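Local atomic coordinates of chloramphenicol acetyltransferase (Bacteroides thetaiotaomicron, PDB entry 2I9D), a protein that probably transfers an acetyl group from acetyl-CoA to chloramphenicol, working as a trimer. Residues Trp13-Phe22 against His196-His204; His24-Thr33 against Ser159-Asn170. All blocks are in the same frame, centred on the assembly; numbering follows the deposited sequence.

Contact 1: Trp13-Phe22 against His196-His204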
loop_
_atom_site.group_PDB
_atom_site.type_symbol
_atom_site.label_atom_id
_atom_site.label_comp_id
_atom_site.label_asym_id
_atom_site.label_seq_id
_atom_site.Cartn_x
_atom_site.Cartn_y
_atom_site.Cartn_z
ATOM N N TRP A 13 -26.980 13.423 -9.591
ATOM C CA TRP A 13 -25.844 12.660 -8.975
ATOM C C TRP A 13 -25.029 13.506 -7.992
ATOM O O TRP A 13 -24.358 14.480 -8.361
ATOM C CB TRP A 13 -24.898 11.996 -10.011
ATOM C CG TRP A 13 -23.905 10.958 -9.401
ATOM C CD1 TRP A 13 -24.164 10.080 -8.377
ATOM C CD2 TRP A 13 -22.544 10.695 -9.808
ATOM N NE1 TRP A 13 -23.057 9.314 -8.115
ATOM C CE2 TRP A 13 -22.049 9.665 -8.974
ATOM C CE3 TRP A 13 -21.695 11.237 -10.784
ATOM C CZ2 TRP A 13 -20.738 9.157 -9.090
ATOM C CZ3 TRP A 13 -20.391 10.729 -10.902
ATOM C CH2 TRP A 13 -19.930 9.698 -10.055
ATOM N N GLU A 14 -25.094 13.092 -6.731
ATOM C CA GLU A 14 -24.455 13.806 -5.627
ATOM C C GLU A 14 -22.924 13.896 -5.734
ATOM O O GLU A 14 -22.315 14.807 -5.160
ATOM C CB GLU A 14 -24.886 13.199 -4.280
ATOM C CG GLU A 14 -24.870 11.661 -4.193
ATOM C CD GLU A 14 -25.372 11.147 -2.836
ATOM O OE1 GLU A 14 -25.881 11.964 -2.027
ATOM O OE2 GLU A 14 -25.271 9.930 -2.568
ATOM N N ARG A 15 -22.312 12.980 -6.495
ATOM C CA ARG A 15 -20.844 12.943 -6.631
ATOM C C ARG A 15 -20.303 13.541 -7.916
ATOM O O ARG A 15 -19.125 13.370 -8.221
ATOM C CB ARG A 15 -20.293 11.527 -6.453
ATOM C CG ARG A 15 -20.451 10.947 -5.064
ATOM C CD ARG A 15 -19.696 9.611 -4.965
ATOM N NE ARG A 15 -18.243 9.786 -5.008
ATOM C CZ ARG A 15 -17.499 10.136 -3.955
ATOM N NH1 ARG A 15 -18.084 10.374 -2.778
ATOM N NH2 ARG A 15 -16.171 10.273 -4.072
ATOM N N LYS A 16 -21.154 14.241 -8.658
ATOM C CA LYS A 16 -20.729 15.048 -9.805
ATOM C C LYS A 16 -19.369 15.717 -9.569
ATOM O O LYS A 16 -18.413 15.503 -10.319
ATOM C CB LYS A 16 -21.777 16.129 -10.116
ATOM C CG LYS A 16 -21.337 17.105 -11.215
ATOM C CD LYS A 16 -22.165 18.383 -11.251
ATOM C CE LYS A 16 -21.796 19.203 -12.487
ATOM N NZ LYS A 16 -22.044 20.661 -12.288
ATOM N N GLU A 17 -19.290 16.520 -8.518
ATOM C CA GLU A 17 -18.099 17.310 -8.228
ATOM C C GLU A 17 -16.904 16.475 -7.720
ATOM O O GLU A 17 -15.747 16.766 -8.041
ATOM C CB GLU A 17 -18.470 18.451 -7.254
ATOM C CG GLU A 17 -19.321 19.577 -7.916
ATOM C CD GLU A 17 -18.588 20.255 -9.100
ATOM O OE1 GLU A 17 -18.025 21.361 -8.882
ATOM O OE2 GLU A 17 -18.548 19.689 -10.237
ATOM N N ASN A 18 -17.202 15.454 -6.918
ATOM C CA ASN A 18 -16.209 14.487 -6.467
ATOM C C ASN A 18 -15.539 13.793 -7.658
ATOM O O ASN A 18 -14.312 13.739 -7.739
ATOM C CB ASN A 18 -16.854 13.443 -5.555
ATOM C CG ASN A 18 -17.623 14.067 -4.397
ATOM O OD1 ASN A 18 -17.184 14.022 -3.236
ATOM N ND2 ASN A 18 -18.786 14.650 -4.708
ATOM N N PHE A 19 -16.361 13.308 -8.592
ATOM C CA PHE A 19 -15.878 12.643 -9.795
ATOM C C PHE A 19 -15.144 13.568 -10.760
ATOM O O PHE A 19 -14.138 13.168 -11.328
ATOM C CB PHE A 19 -17.003 11.888 -10.518
ATOM C CG PHE A 19 -16.513 11.008 -11.645
ATOM C CD1 PHE A 19 -16.167 9.677 -11.405
ATOM C CD2 PHE A 19 -16.375 11.517 -12.936
ATOM C CE1 PHE A 19 -15.702 8.858 -12.435
ATOM C CE2 PHE A 19 -15.899 10.713 -13.976
ATOM C CZ PHE A 19 -15.563 9.372 -13.718
ATOM N N ASN A 20 -15.632 14.789 -10.962
ATOM C CA ASN A 20 -14.938 15.724 -11.850
ATOM C C ASN A 20 -13.580 16.200 -11.329
ATOM O O ASN A 20 -12.684 16.486 -12.130
ATOM C CB ASN A 20 -15.849 16.896 -12.268
ATOM C CG ASN A 20 -16.992 16.443 -13.197
ATOM O OD1 ASN A 20 -16.823 15.522 -14.011
ATOM N ND2 ASN A 20 -18.167 17.074 -13.061
ATOM N N PHE A 21 -13.426 16.259 -10.004
ATOM C CA PHE A 21 -12.127 16.544 -9.371
ATOM C C PHE A 21 -11.041 15.543 -9.820
ATOM O O PHE A 21 -9.947 15.946 -10.222
ATOM C CB PHE A 21 -12.278 16.530 -7.848
ATOM C CG PHE A 21 -11.020 16.901 -7.093
ATOM C CD1 PHE A 21 -10.641 18.249 -6.936
ATOM C CD2 PHE A 21 -10.223 15.902 -6.511
ATOM C CE1 PHE A 21 -9.482 18.588 -6.220
ATOM C CE2 PHE A 21 -9.057 16.231 -5.797
ATOM C CZ PHE A 21 -8.690 17.571 -5.642
ATOM N N PHE A 22 -11.368 14.249 -9.803
ATOM C CA PHE A 22 -10.381 13.202 -10.164
ATOM C C PHE A 22 -10.293 12.862 -11.668
ATOM O O PHE A 22 -9.370 12.142 -12.086
ATOM C CB PHE A 22 -10.603 11.923 -9.342
ATOM C CG PHE A 22 -10.479 12.121 -7.854
ATOM C CD1 PHE A 22 -9.227 12.293 -7.261
ATOM C CD2 PHE A 22 -11.610 12.106 -7.046
ATOM C CE1 PHE A 22 -9.095 12.442 -5.886
ATOM C CE2 PHE A 22 -11.503 12.272 -5.660
ATOM C CZ PHE A 22 -10.228 12.437 -5.080
ATOM N N HIS A 196 -11.686 3.545 -7.180
ATOM C CA HIS A 196 -11.562 4.840 -7.850
ATOM C C HIS A 196 -12.076 5.895 -6.869
ATOM O O HIS A 196 -13.206 5.801 -6.425
ATOM C CB HIS A 196 -12.414 4.845 -9.126
ATOM C CG HIS A 196 -12.131 5.988 -10.039
ATOM N ND1 HIS A 196 -12.428 7.292 -9.714
ATOM C CD2 HIS A 196 -11.613 6.019 -11.291
ATOM C CE1 HIS A 196 -12.068 8.085 -10.704
ATOM N NE2 HIS A 196 -11.597 7.334 -11.684
ATOM N N HIS A 197 -11.256 6.882 -6.530
ATOM C CA HIS A 197 -11.650 7.891 -5.544
ATOM C C HIS A 197 -12.845 8.769 -6.010
ATOM O O HIS A 197 -13.518 9.410 -5.175
ATOM C CB HIS A 197 -10.450 8.785 -5.191
ATOM C CG HIS A 197 -10.528 9.413 -3.830
ATOM N ND1 HIS A 197 -11.724 9.707 -3.204
ATOM C CD2 HIS A 197 -9.551 9.836 -2.989
ATOM C CE1 HIS A 197 -11.475 10.260 -2.030
ATOM N NE2 HIS A 197 -10.167 10.342 -1.872
ATOM N N GLY A 198 -13.083 8.829 -7.326
ATOM C CA GLY A 198 -14.251 9.520 -7.882
ATOM C C GLY A 198 -15.571 8.960 -7.377
ATOM O O GLY A 198 -16.559 9.687 -7.280
ATOM N N PHE A 199 -15.569 7.676 -7.015
ATOM C CA PHE A 199 -16.774 6.963 -6.583
ATOM C C PHE A 199 -16.867 6.713 -5.088
ATOM O O PHE A 199 -17.960 6.502 -4.559
ATOM C CB PHE A 199 -16.890 5.594 -7.286
ATOM C CG PHE A 199 -16.967 5.662 -8.786
ATOM C CD1 PHE A 199 -17.859 6.520 -9.421
ATOM C CD2 PHE A 199 -16.179 4.813 -9.575
ATOM C CE1 PHE A 199 -17.948 6.564 -10.814
ATOM C CE2 PHE A 199 -16.252 4.851 -10.974
ATOM C CZ PHE A 199 -17.138 5.721 -11.598
ATOM N N ILE A 200 -15.719 6.673 -4.419
ATOM C CA ILE A 200 -15.632 6.160 -3.054
ATOM C C ILE A 200 -14.706 7.056 -2.239
ATOM O O ILE A 200 -13.587 7.354 -2.683
ATOM C CB ILE A 200 -15.135 4.673 -3.042
ATOM C CG1 ILE A 200 -16.241 3.742 -3.534
ATOM C CG2 ILE A 200 -14.603 4.205 -1.625
ATOM C CD1 ILE A 200 -15.716 2.549 -4.317
ATOM N N ASP A 201 -15.191 7.493 -1.067
ATOM C CA ASP A 201 -14.368 8.206 -0.089
ATOM C C ASP A 201 -14.140 7.351 1.150
ATOM O O ASP A 201 -14.724 6.264 1.283
ATOM C CB ASP A 201 -15.042 9.504 0.361
ATOM C CG ASP A 201 -15.317 10.464 -0.790
ATOM O OD1 ASP A 201 -14.436 10.664 -1.669
ATOM O OD2 ASP A 201 -16.430 11.028 -0.794
ATOM N N GLY A 202 -13.317 7.871 2.070
ATOM C CA GLY A 202 -13.032 7.212 3.340
ATOM C C GLY A 202 -14.279 6.687 4.013
ATOM O O GLY A 202 -14.294 5.568 4.558
ATOM N N HIS A 203 -15.339 7.487 3.938
ATOM C CA HIS A 203 -16.619 7.200 4.581
ATOM C C HIS A 203 -17.260 5.904 4.068
ATOM O O HIS A 203 -17.818 5.118 4.846
ATOM C CB HIS A 203 -17.566 8.412 4.418
ATOM C CG HIS A 203 -19.008 8.106 4.693
ATOM N ND1 HIS A 203 -19.532 8.080 5.968
ATOM C CD2 HIS A 203 -20.039 7.833 3.854
ATOM C CE1 HIS A 203 -20.825 7.793 5.905
ATOM N NE2 HIS A 203 -21.154 7.625 4.633
ATOM N N HIS A 204 -17.159 5.664 2.767
ATOM C CA HIS A 204 -17.731 4.438 2.182
ATOM C C HIS A 204 -16.849 3.227 2.460
ATOM O O HIS A 204 -17.341 2.114 2.633
ATOM C CB HIS A 204 -17.993 4.640 0.695
ATOM C CG HIS A 204 -18.701 5.917 0.407
ATOM N ND1 HIS A 204 -18.060 7.020 -0.112
ATOM C CD2 HIS A 204 -19.989 6.288 0.617
ATOM C CE1 HIS A 204 -18.930 8.009 -0.233
ATOM N NE2 HIS A 204 -20.105 7.587 0.203
HETATM O O HOH W 1 -14.401 12.750 -2.983
HETATM O O HOH W 2 -10.565 9.400 -13.465
#
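Arg15, at the N-cap position of helix 16-22, meets Asp201 of the HHxxxDG motif end-on. That motif, His196 to Gly202 here, is a signature of the chloramphenicol acetyltransferases and their CoA-dependent relatives. It carries His197, the predicted proton acceptor.

The arginine is the tight part. Arg15 NH1 donates to Asp201 OD2 at 2.7 Å, and Arg15 NH2 donates to Asp201 OD1 at 3.0 Å. Both bonds are nearly straight and form a salt bridge. They lie close to the guanidinium plane but reach each oxygen from above the carboxylate plane. The two planes stand 57° apart. Arg15 NE donates to Gly198 O at 2.8 Å, and Arg15 NH2 adds weak bonds to His197 O and Gly198 O. The chain bends at chi3 (69°), which turns NE and the end nitrogens together onto the motif. Phe199 O lies over one face of the guanidinium and Asn18 CB over the other. The group is thus sandwiched, which with the bonds at its edge fixes its rotation. On the wetter side of the salt bridge a water links Asn18 OD1 to Asp201 OD1. Phe100 of the second subunit packs on Asn18 and Asp201.

Packing is also close at Gly198. Its CA sits 4.0 Å from Phe19 CA, and a side chain there would clash with Phe19 CD1. Phe19, His196 and Phe199 form an aromatic cluster beside it. Phe19 CE1 lies 3.6 Å from Phe199 CZ.

The margin at Trp13 is looser. This partly exposed ring crosses Phe199 at about a right angle and touches its edge. Another water lies between Phe22 O and His196 NE2.

Phe22 makes an offset stack with the His197 ring, centroids 4.4 Å apart. Its other face is covered by Phe21, whose CD2 lies over the ring centre.

Contact 2: His24-Thr33 against Ser159-Asn170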
loop_
_atom_site.group_PDB
_atom_site.type_symbol
_atom_site.label_atom_id
_atom_site.label_comp_id
_atom_site.label_asym_id
_atom_site.label_seq_id
_atom_site.Cartn_x
_atom_site.Cartn_y
_atom_site.Cartn_z
ATOM N N HIS A 24 -9.150 14.123 -14.426
ATOM C CA HIS A 24 -7.917 14.241 -15.215
ATOM C C HIS A 24 -6.647 13.774 -14.509
ATOM O O HIS A 24 -5.546 13.933 -15.030
ATOM C CB HIS A 24 -7.795 15.675 -15.733
ATOM C CG HIS A 24 -8.996 16.109 -16.516
ATOM N ND1 HIS A 24 -9.354 15.520 -17.716
ATOM C CD2 HIS A 24 -9.955 17.031 -16.246
ATOM C CE1 HIS A 24 -10.470 16.074 -18.159
ATOM N NE2 HIS A 24 -10.855 16.993 -17.286
ATOM N N PHE A 25 -6.823 13.150 -13.344
ATOM C CA PHE A 25 -5.720 12.600 -12.552
ATOM C C PHE A 25 -4.975 11.484 -13.274
ATOM O O PHE A 25 -5.614 10.587 -13.846
ATOM C CB PHE A 25 -6.270 12.057 -11.224
ATOM C CG PHE A 25 -6.367 13.095 -10.129
ATOM C CD1 PHE A 25 -6.915 14.362 -10.384
ATOM C CD2 PHE A 25 -5.920 12.794 -8.837
ATOM C CE1 PHE A 25 -7.024 15.308 -9.384
ATOM C CE2 PHE A 25 -5.998 13.746 -7.814
ATOM C CZ PHE A 25 -6.561 15.011 -8.084
ATOM N N GLN A 26 -3.645 11.547 -13.229
ATOM C CA GLN A 26 -2.782 10.423 -13.573
ATOM C C GLN A 26 -3.170 9.099 -12.851
ATOM O O GLN A 26 -3.267 8.028 -13.467
ATOM C CB GLN A 26 -1.295 10.767 -13.340
ATOM C CG GLN A 26 -0.340 9.556 -13.589
ATOM C CD GLN A 26 1.147 9.928 -13.722
ATOM O OE1 GLN A 26 1.496 10.945 -14.326
ATOM N NE2 GLN A 26 2.020 9.096 -13.167
ATOM N N ASN A 27 -3.405 9.186 -11.550
ATOM C CA ASN A 27 -3.850 8.055 -10.776
ATOM C C ASN A 27 -4.973 8.501 -9.841
ATOM O O ASN A 27 -4.704 9.123 -8.821
ATOM C CB ASN A 27 -2.651 7.465 -10.004
ATOM C CG ASN A 27 -3.066 6.473 -8.973
ATOM O OD1 ASN A 27 -4.170 5.934 -9.027
ATOM N ND2 ASN A 27 -2.210 6.242 -8.009
ATOM N N PRO A 28 -6.241 8.222 -10.212
ATOM C CA PRO A 28 -7.450 8.554 -9.418
ATOM C C PRO A 28 -7.819 7.509 -8.364
ATOM O O PRO A 28 -8.882 7.603 -7.759
ATOM C CB PRO A 28 -8.553 8.564 -10.478
ATOM C CG PRO A 28 -8.135 7.475 -11.422
ATOM C CD PRO A 28 -6.606 7.574 -11.494
ATOM N N GLN A 29 -6.939 6.536 -8.142
ATOM C CA GLN A 29 -7.278 5.371 -7.329
ATOM C C GLN A 29 -6.727 5.540 -5.951
ATOM O O GLN A 29 -5.687 6.163 -5.740
ATOM C CB GLN A 29 -6.665 4.099 -7.913
ATOM C CG GLN A 29 -7.064 3.838 -9.365
ATOM C CD GLN A 29 -6.638 2.488 -9.863
ATOM O OE1 GLN A 29 -7.391 1.826 -10.565
ATOM N NE2 GLN A 29 -5.424 2.064 -9.505
ATOM N N LEU A 30 -7.399 4.932 -4.996
ATOM C CA LEU A 30 -6.681 4.716 -3.761
ATOM C C LEU A 30 -6.670 3.272 -3.319
ATOM O O LEU A 30 -7.628 2.538 -3.594
ATOM C CB LEU A 30 -7.057 5.759 -2.678
ATOM C CG LEU A 30 -7.928 5.786 -1.430
ATOM C CD1 LEU A 30 -7.729 4.586 -0.505
ATOM C CD2 LEU A 30 -7.408 7.039 -0.762
ATOM N N SER A 31 -5.585 2.865 -2.659
ATOM C CA SER A 31 -5.545 1.538 -2.015
ATOM C C SER A 31 -5.618 1.666 -0.509
ATOM O O SER A 31 -5.069 2.588 0.083
ATOM C CB SER A 31 -4.278 0.747 -2.383
ATOM O OG SER A 31 -4.094 0.701 -3.770
ATOM N N ILE A 32 -6.252 0.697 0.123
ATOM C CA ILE A 32 -6.330 0.707 1.568
ATOM C C ILE A 32 -6.249 -0.732 2.014
ATOM O O ILE A 32 -6.742 -1.613 1.311
ATOM C CB ILE A 32 -7.665 1.373 2.067
ATOM C CG1 ILE A 32 -7.788 1.322 3.605
ATOM C CG2 ILE A 32 -8.908 0.749 1.351
ATOM C CD1 ILE A 32 -8.903 2.210 4.164
ATOM N N THR A 33 -5.599 -0.964 3.153
ATOM C CA THR A 33 -5.660 -2.250 3.853
ATOM C C THR A 33 -6.188 -2.054 5.279
ATOM O O THR A 33 -5.776 -1.118 5.981
ATOM C CB THR A 33 -4.283 -2.926 3.905
ATOM O OG1 THR A 33 -3.738 -2.940 2.587
ATOM C CG2 THR A 33 -4.391 -4.355 4.446
ATOM N N SER A 159 -0.176 -4.279 3.979
ATOM C CA SER A 159 -0.409 -3.464 2.819
ATOM C C SER A 159 -0.268 -4.281 1.527
ATOM O O SER A 159 0.701 -5.020 1.356
ATOM C CB SER A 159 0.602 -2.317 2.835
ATOM O OG SER A 159 0.552 -1.549 1.639
ATOM N N ILE A 160 -1.250 -4.157 0.633
ATOM C CA ILE A 160 -1.083 -4.506 -0.779
ATOM C C ILE A 160 -1.708 -3.364 -1.586
ATOM O O ILE A 160 -2.854 -3.001 -1.364
ATOM C CB ILE A 160 -1.713 -5.876 -1.181
ATOM C CG1 ILE A 160 -0.969 -7.033 -0.514
ATOM C CG2 ILE A 160 -1.662 -6.053 -2.725
ATOM C CD1 ILE A 160 -1.575 -8.424 -0.659
ATOM N N THR A 161 -0.943 -2.777 -2.498
ATOM C CA THR A 161 -1.504 -1.795 -3.415
ATOM C C THR A 161 -1.849 -2.459 -4.748
ATOM O O THR A 161 -1.200 -3.432 -5.166
ATOM C CB THR A 161 -0.506 -0.707 -3.720
ATOM O OG1 THR A 161 0.551 -1.310 -4.482
ATOM C CG2 THR A 161 0.010 -0.083 -2.436
ATOM N N GLY A 162 -2.856 -1.942 -5.433
ATOM C CA GLY A 162 -3.204 -2.473 -6.723
ATOM C C GLY A 162 -2.367 -1.913 -7.860
ATOM O O GLY A 162 -1.767 -0.808 -7.766
ATOM N N THR A 163 -2.324 -2.701 -8.938
ATOM C CA THR A 163 -1.888 -2.239 -10.251
ATOM C C THR A 163 -2.866 -1.186 -10.815
ATOM O O THR A 163 -3.943 -0.955 -10.273
ATOM C CB THR A 163 -1.758 -3.440 -11.238
ATOM O OG1 THR A 163 -2.923 -4.250 -11.151
ATOM C CG2 THR A 163 -0.570 -4.289 -10.889
ATOM N N GLN A 164 -2.476 -0.528 -11.887
ATOM C CA GLN A 164 -3.362 0.396 -12.537
ATOM C C GLN A 164 -3.250 0.181 -14.075
ATOM O O GLN A 164 -2.187 0.417 -14.668
ATOM C CB GLN A 164 -3.005 1.836 -12.118
ATOM C CG GLN A 164 -4.012 2.898 -12.563
ATOM C CD GLN A 164 -3.425 4.322 -12.499
ATOM O OE1 GLN A 164 -2.440 4.586 -11.780
ATOM N NE2 GLN A 164 -4.018 5.235 -13.266
ATOM N N GLU A 165 -4.329 -0.263 -14.708
ATOM C CA GLU A 165 -4.277 -0.539 -16.135
ATOM C C GLU A 165 -4.090 0.703 -17.019
ATOM O O GLU A 165 -3.236 0.737 -17.918
ATOM C CB GLU A 165 -5.504 -1.329 -16.600
ATOM C CG GLU A 165 -5.551 -1.453 -18.140
ATOM C CD GLU A 165 -6.634 -2.383 -18.666
ATOM O OE1 GLU A 165 -7.370 -2.970 -17.844
ATOM O OE2 GLU A 165 -6.732 -2.535 -19.919
ATOM N N LYS A 166 -4.900 1.712 -16.746
ATOM C CA LYS A 166 -5.035 2.887 -17.586
ATOM C C LYS A 166 -5.220 4.130 -16.711
ATOM O O LYS A 166 -5.403 4.015 -15.514
ATOM C CB LYS A 166 -6.221 2.715 -18.573
ATOM C CG LYS A 166 -7.540 2.418 -17.929
ATOM C CD LYS A 166 -8.586 1.997 -18.951
ATOM C CE LYS A 166 -8.730 0.518 -18.985
ATOM N NZ LYS A 166 -9.944 0.068 -19.733
ATOM N N ARG A 167 -5.151 5.300 -17.341
ATOM C CA ARG A 167 -5.280 6.586 -16.672
ATOM C C ARG A 167 -6.578 6.803 -15.894
ATOM O O ARG A 167 -6.545 7.345 -14.790
ATOM C CB ARG A 167 -5.032 7.728 -17.661
ATOM C CG ARG A 167 -4.541 8.984 -16.986
ATOM C CD ARG A 167 -4.636 10.194 -17.890
ATOM N NE ARG A 167 -4.325 11.420 -17.141
ATOM C CZ ARG A 167 -3.094 11.850 -16.845
ATOM N NH1 ARG A 167 -2.027 11.153 -17.215
ATOM N NH2 ARG A 167 -2.926 12.993 -16.174
ATOM N N SER A 168 -7.709 6.374 -16.449
ATOM C CA SER A 168 -9.002 6.498 -15.759
ATOM C C SER A 168 -9.152 5.490 -14.619
ATOM O O SER A 168 -10.149 5.523 -13.880
ATOM C CB SER A 168 -10.163 6.328 -16.760
ATOM O OG SER A 168 -10.156 5.046 -17.368
ATOM N N GLY A 169 -8.175 4.591 -14.491
ATOM C CA GLY A 169 -8.151 3.593 -13.420
ATOM C C GLY A 169 -8.512 2.185 -13.886
ATOM O O GLY A 169 -8.914 1.992 -15.035
ATOM N N ASN A 170 -8.414 1.203 -13.003
ATOM C CA ASN A 170 -8.868 -0.153 -13.338
ATOM C C ASN A 170 -10.349 -0.197 -13.693
ATOM O O ASN A 170 -11.123 0.616 -13.196
ATOM C CB ASN A 170 -8.608 -1.104 -12.165
ATOM C CG ASN A 170 -7.151 -1.175 -11.794
ATOM O OD1 ASN A 170 -6.297 -1.103 -12.653
ATOM N ND2 ASN A 170 -6.863 -1.343 -10.515
HETATM O O HOH W 3 -8.056 9.634 -14.179
HETATM O O HOH W 4 -2.795 1.860 -8.002
HETATM O O HOH W 5 -3.414 -1.211 0.468
#
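The guanidinium of Arg167 lies flat against the backbone of Gln26, whose CA sits 3.5 Å above the plane, over its centre. At the edge, Arg167 NH2 donates to His24 O at 3.0 Å. Gln164 NE2 donates to Gln26 O at 2.9 Å, in both the amide and the carbonyl plane and on a lone pair. It also donates to Lys166 O, which is tilted from the amide plane. With CG anti to the backbone N (chi1 -171°) and an extended chain, the amide reaches across to segment 24-33. With an alanine in place of Gln164, Gln26 O would probably lose this donor and a gap would be likely to open beside Asn27 and Gln29.

The amide of Gln29 stands 70° from that of Asn170. Gln29 OE1 accepts from Asn170 N at 2.7 Å, and its NE2 gives a weak bond to Thr163 O. Asn27 OD1 closes an Asx turn on Gln29 N, where strand 29-37 begins. Farther along, the backbones stay as close, but direct bonds thin out. Thr33 OG1 takes a weak bond from Ile160 N, and a water joins Thr33 OG1 to Ile160 O.

Gln26 NE2 bonds Gln26 O of the second subunit. Direction-specific amide and backbone bonds thus tie the loop after strand 159-160 to the loop before strand 29-37 and to that strand's start.

The centres of the two contacts lie about 14 Å apart, on the same side of the chain's centre. Contact 2 is nested within the loop that contact 1 closes. Helix 16-22 of contact 1 is followed, after a short loop, by strand 29-37 of contact 2. That strand is outermost within the chain, and the mixed sheet runs on from it into the second subunit. It pairs antiparallel with strand 186-196, which leads into the motif of contact 1. The contacts meet where strand 186-196 ends and strand 29-37 begins: His197 N probably bonds Pro28 O at 2.8 Å. His197 also packs on Thr163 of the second subunit, consistent with the shared active sites of trimeric chloramphenicol acetyltransferases.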